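Local atomic coordinates of E3 19 kDa protein (PDB entry 5IRO), a protein that probably binds and retains class I heavy chains in the endoplasmic reticulum, hindering their transport to the surface of the infected cell. Residues I44-K49 and F85-M90. Sequence-based numbering, arbitrary orientation.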
ATOM      1  N   ILE D  44     -24.600   8.867  11.511  1.00 37.45           N
ATOM      2  CA  ILE D  44     -24.799   7.483  11.105  1.00 33.27           C
ATOM      3  C   ILE D  44     -24.205   6.546  12.152  1.00 39.41           C
ATOM      4  O   ILE D  44     -23.083   6.742  12.620  1.00 35.33           O
ATOM      5  CB  ILE D  44     -24.247   7.187   9.684  1.00 37.58           C
ATOM      6  CG1 ILE D  44     -24.619   5.768   9.243  1.00 37.30           C
ATOM      7  CG2 ILE D  44     -22.743   7.404   9.613  1.00 38.83           C
ATOM      8  CD1 ILE D  44     -26.107   5.531   9.156  1.00 32.55           C
ATOM      9  N   GLN D  45     -24.983   5.543  12.538  1.00 38.99           N
ATOM     10  CA  GLN D  45     -24.532   4.565  13.516  1.00 39.50           C
ATOM     11  C   GLN D  45     -24.798   3.166  12.979  1.00 36.30           C
ATOM     12  O   GLN D  45     -25.844   2.917  12.385  1.00 40.09           O
ATOM     13  CB  GLN D  45     -25.262   4.788  14.841  1.00 37.16           C
ATOM     14  CG  GLN D  45     -25.215   3.629  15.823  1.00 36.88           C
ATOM     15  CD  GLN D  45     -24.365   3.934  17.037  1.00 32.92           C
ATOM     16  OE1 GLN D  45     -24.164   5.096  17.390  1.00 35.13           O
ATOM     17  NE2 GLN D  45     -23.868   2.891  17.690  1.00 30.65           N
ATOM     18  N   TYR D  46     -23.853   2.256  13.184  1.00 44.76           N
ATOM     19  CA  TYR D  46     -23.980   0.898  12.668  1.00 48.91           C
ATOM     20  C   TYR D  46     -23.984  -0.107  13.820  1.00 49.21           C
ATOM     21  O   TYR D  46     -25.033  -0.650  14.164  1.00 54.54           O
ATOM     22  CB  TYR D  46     -22.856   0.595  11.669  1.00 44.90           C
ATOM     23  CG  TYR D  46     -22.760  -0.854  11.238  1.00 45.89           C
ATOM     24  CD1 TYR D  46     -23.901  -1.603  10.973  1.00 43.31           C
ATOM     25  CD2 TYR D  46     -21.524  -1.470  11.091  1.00 41.13           C
ATOM     26  CE1 TYR D  46     -23.812  -2.925  10.585  1.00 45.08           C
ATOM     27  CE2 TYR D  46     -21.426  -2.792  10.700  1.00 39.99           C
ATOM     28  CZ  TYR D  46     -22.573  -3.514  10.448  1.00 41.09           C
ATOM     29  OH  TYR D  46     -22.480  -4.830  10.057  1.00 44.91           O
ATOM     30  N   LYS D  47     -22.823  -0.358  14.417  1.00 26.66           N
ATOM     31  CA  LYS D  47     -22.758  -1.256  15.566  1.00 25.87           C
ATOM     32  C   LYS D  47     -22.741  -0.458  16.864  1.00 29.21           C
ATOM     33  O   LYS D  47     -23.784  -0.088  17.406  1.00 32.10           O
ATOM     34  CB  LYS D  47     -21.485  -2.106  15.508  1.00 22.44           C
ATOM     35  CG  LYS D  47     -21.477  -3.190  14.438  1.00 27.78           C
ATOM     36  CD  LYS D  47     -20.126  -3.902  14.382  1.00 24.94           C
ATOM     37  CE  LYS D  47     -20.078  -4.947  13.273  1.00 27.58           C
ATOM     38  NZ  LYS D  47     -18.695  -5.458  13.036  1.00 24.37           N
ATOM     39  N   ASN D  48     -21.531  -0.197  17.341  1.00 27.13           N
ATOM     40  CA  ASN D  48     -21.304   0.589  18.540  1.00 36.22           C
ATOM     41  C   ASN D  48     -20.388   1.727  18.134  1.00 28.51           C
ATOM     42  O   ASN D  48     -19.743   2.372  18.961  1.00 33.05           O
ATOM     43  CB  ASN D  48     -20.680  -0.269  19.638  1.00 37.63           C
ATOM     44  CG  ASN D  48     -21.558  -1.445  20.023  1.00 38.81           C
ATOM     45  OD1 ASN D  48     -22.783  -1.370  19.944  1.00 35.17           O
ATOM     46  ND2 ASN D  48     -20.932  -2.542  20.434  1.00 38.07           N
ATOM     47  N   LYS D  49     -20.347   1.952  16.826  1.00 16.71           N
ATOM     48  CA  LYS D  49     -19.497   2.961  16.224  1.00 15.23           C
ATOM     49  C   LYS D  49     -20.380   4.006  15.560  1.00 22.04           C
ATOM     50  O   LYS D  49     -21.295   3.676  14.807  1.00 16.88           O
ATOM     51  CB  LYS D  49     -18.556   2.325  15.198  1.00 15.70           C
ATOM     52  CG  LYS D  49     -17.808   3.316  14.320  1.00 21.81           C
ATOM     53  CD  LYS D  49     -16.935   2.590  13.307  1.00 17.27           C
ATOM     54  CE  LYS D  49     -16.120   3.563  12.473  1.00 18.04           C
ATOM     55  NZ  LYS D  49     -15.148   2.853  11.597  1.00 15.96           N
ATOM     56  N   PHE D  85     -30.749  -3.015   6.367  1.00 27.08           N
ATOM     57  CA  PHE D  85     -30.136  -3.463   5.126  1.00 24.75           C
ATOM     58  C   PHE D  85     -29.331  -4.698   5.460  1.00 21.32           C
ATOM     59  O   PHE D  85     -28.518  -4.691   6.383  1.00 25.29           O
ATOM     60  CB  PHE D  85     -29.218  -2.399   4.532  1.00 25.24           C
ATOM     61  CG  PHE D  85     -28.692  -2.758   3.168  1.00 18.76           C
ATOM     62  CD1 PHE D  85     -27.483  -3.423   3.024  1.00 16.70           C
ATOM     63  CD2 PHE D  85     -29.419  -2.449   2.030  1.00 16.44           C
ATOM     64  CE1 PHE D  85     -27.002  -3.759   1.770  1.00 20.40           C
ATOM     65  CE2 PHE D  85     -28.946  -2.782   0.774  1.00  3.77           C
ATOM     66  CZ  PHE D  85     -27.735  -3.438   0.644  1.00 17.21           C
ATOM     67  N   ILE D  86     -29.563  -5.762   4.704  1.00 34.50           N
ATOM     68  CA  ILE D  86     -28.907  -7.028   4.980  1.00 35.07           C
ATOM     69  C   ILE D  86     -27.488  -7.124   4.415  1.00 38.03           C
ATOM     70  O   ILE D  86     -27.262  -7.050   3.206  1.00 34.85           O
ATOM     71  CB  ILE D  86     -29.773  -8.218   4.498  1.00 49.23           C
ATOM     72  CG1 ILE D  86     -29.131  -9.542   4.906  1.00 44.02           C
ATOM     73  CG2 ILE D  86     -30.066  -8.134   2.997  1.00 53.38           C
ATOM     74  CD1 ILE D  86     -29.320  -9.855   6.368  1.00 34.87           C
ATOM     75  N   PHE D  87     -26.527  -7.254   5.324  1.00 45.62           N
ATOM     76  CA  PHE D  87     -25.121  -7.341   4.962  1.00 39.96           C
ATOM     77  C   PHE D  87     -24.799  -8.791   4.626  1.00 43.66           C
ATOM     78  O   PHE D  87     -23.800  -9.086   3.973  1.00 48.04           O
ATOM     79  CB  PHE D  87     -24.233  -6.840   6.104  1.00 40.09           C
ATOM     80  CG  PHE D  87     -24.606  -5.474   6.615  1.00 40.24           C
ATOM     81  CD1 PHE D  87     -23.941  -4.346   6.168  1.00 36.39           C
ATOM     82  CD2 PHE D  87     -25.616  -5.318   7.546  1.00 37.83           C
ATOM     83  CE1 PHE D  87     -24.282  -3.090   6.631  1.00 36.02           C
ATOM     84  CE2 PHE D  87     -25.960  -4.064   8.014  1.00 38.03           C
ATOM     85  CZ  PHE D  87     -25.292  -2.950   7.555  1.00 36.55           C
ATOM     86  N   GLU D  88     -25.670  -9.690   5.073  1.00 32.84           N
ATOM     87  CA  GLU D  88     -25.539 -11.119   4.809  1.00 27.39           C
ATOM     88  C   GLU D  88     -25.764 -11.432   3.329  1.00 29.89           C
ATOM     89  O   GLU D  88     -25.492 -12.542   2.870  1.00 34.90           O
ATOM     90  CB  GLU D  88     -26.547 -11.887   5.673  1.00 30.38           C
ATOM     91  CG  GLU D  88     -26.369 -13.395   5.735  1.00 34.47           C
ATOM     92  CD  GLU D  88     -27.389 -14.060   6.646  1.00 33.66           C
ATOM     93  OE1 GLU D  88     -28.127 -13.335   7.347  1.00 29.26           O
ATOM     94  OE2 GLU D  88     -27.451 -15.306   6.660  1.00 24.82           O
ATOM     95  N   HIS D  89     -26.244 -10.443   2.582  1.00 63.81           N
ATOM     96  CA  HIS D  89     -26.572 -10.632   1.174  1.00 65.58           C
ATOM     97  C   HIS D  89     -25.595  -9.898   0.261  1.00 59.00           C
ATOM     98  O   HIS D  89     -25.710  -9.958  -0.963  1.00 58.07           O
ATOM     99  CB  HIS D  89     -27.998 -10.165   0.893  1.00 68.20           C
ATOM    100  CG  HIS D  89     -28.998 -11.276   0.847  1.00 69.45           C
ATOM    101  ND1 HIS D  89     -28.958 -12.277  -0.101  1.00 77.53           N
ATOM    102  CD2 HIS D  89     -30.065 -11.549   1.635  1.00 68.77           C
ATOM    103  CE1 HIS D  89     -29.957 -13.115   0.105  1.00 73.73           C
ATOM    104  NE2 HIS D  89     -30.644 -12.695   1.153  1.00 65.40           N
ATOM    105  N   MET D  90     -24.633  -9.210   0.864  1.00 45.83           N
ATOM    106  CA  MET D  90     -23.631  -8.474   0.106  1.00 42.62           C
ATOM    107  C   MET D  90     -22.221  -8.796   0.586  1.00 36.98           C
ATOM    108  O   MET D  90     -21.240  -8.467  -0.080  1.00 39.92           O
ATOM    109  CB  MET D  90     -23.899  -6.966   0.179  1.00 39.55           C
ATOM    110  CG  MET D  90     -25.166  -6.525  -0.546  1.00 36.28           C
ATOM    111  SD  MET D  90     -24.860  -5.854  -2.193  1.00 66.36           S
ATOM    112  CE  MET D  90     -24.406  -4.167  -1.795  1.00 57.85           C
TER
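Two aromatic side chains, Y46 and F87, meet from opposite directions and make the whole of this contact. Their ring centroids lie 4.8 Å apart with the planes inclined at 44°, an oblique aromatic pair. The phenol leans over one face of the F87 ring, tilted against it: CE1 of Y46 comes to 3.4 Å from CZ of F87 at the rim, while the hydroxyl oxygen of Y46 sits 3.9 Å above the plane of the F87 ring, over its centre. With CG anti to the backbone N (chi1 171°), the Y46 ring swings across to this partner, although its CB does not head there. The aliphatic chain of K47 rests on one face of the phenol through CG.

Among the polar groups, the hydroxyl of the buried Y46 is hydrogen-bonded to the backbone carbonyl of P64. Within the 44-49 segment, NE2 of Q45 bonds to O of K47 (3.0 Å) from above the carbonyl plane rather than along a lone pair, linking the residues on either side of Y46.

In this lumenal domain of E3-19K, the pair joins the loop following strand 43-45 to the one between strand 78-84 and helix 91-94; W59, ending strand 54-59, lies nearly parallel to F87, and L20 of strand 20-24 also packs on F87.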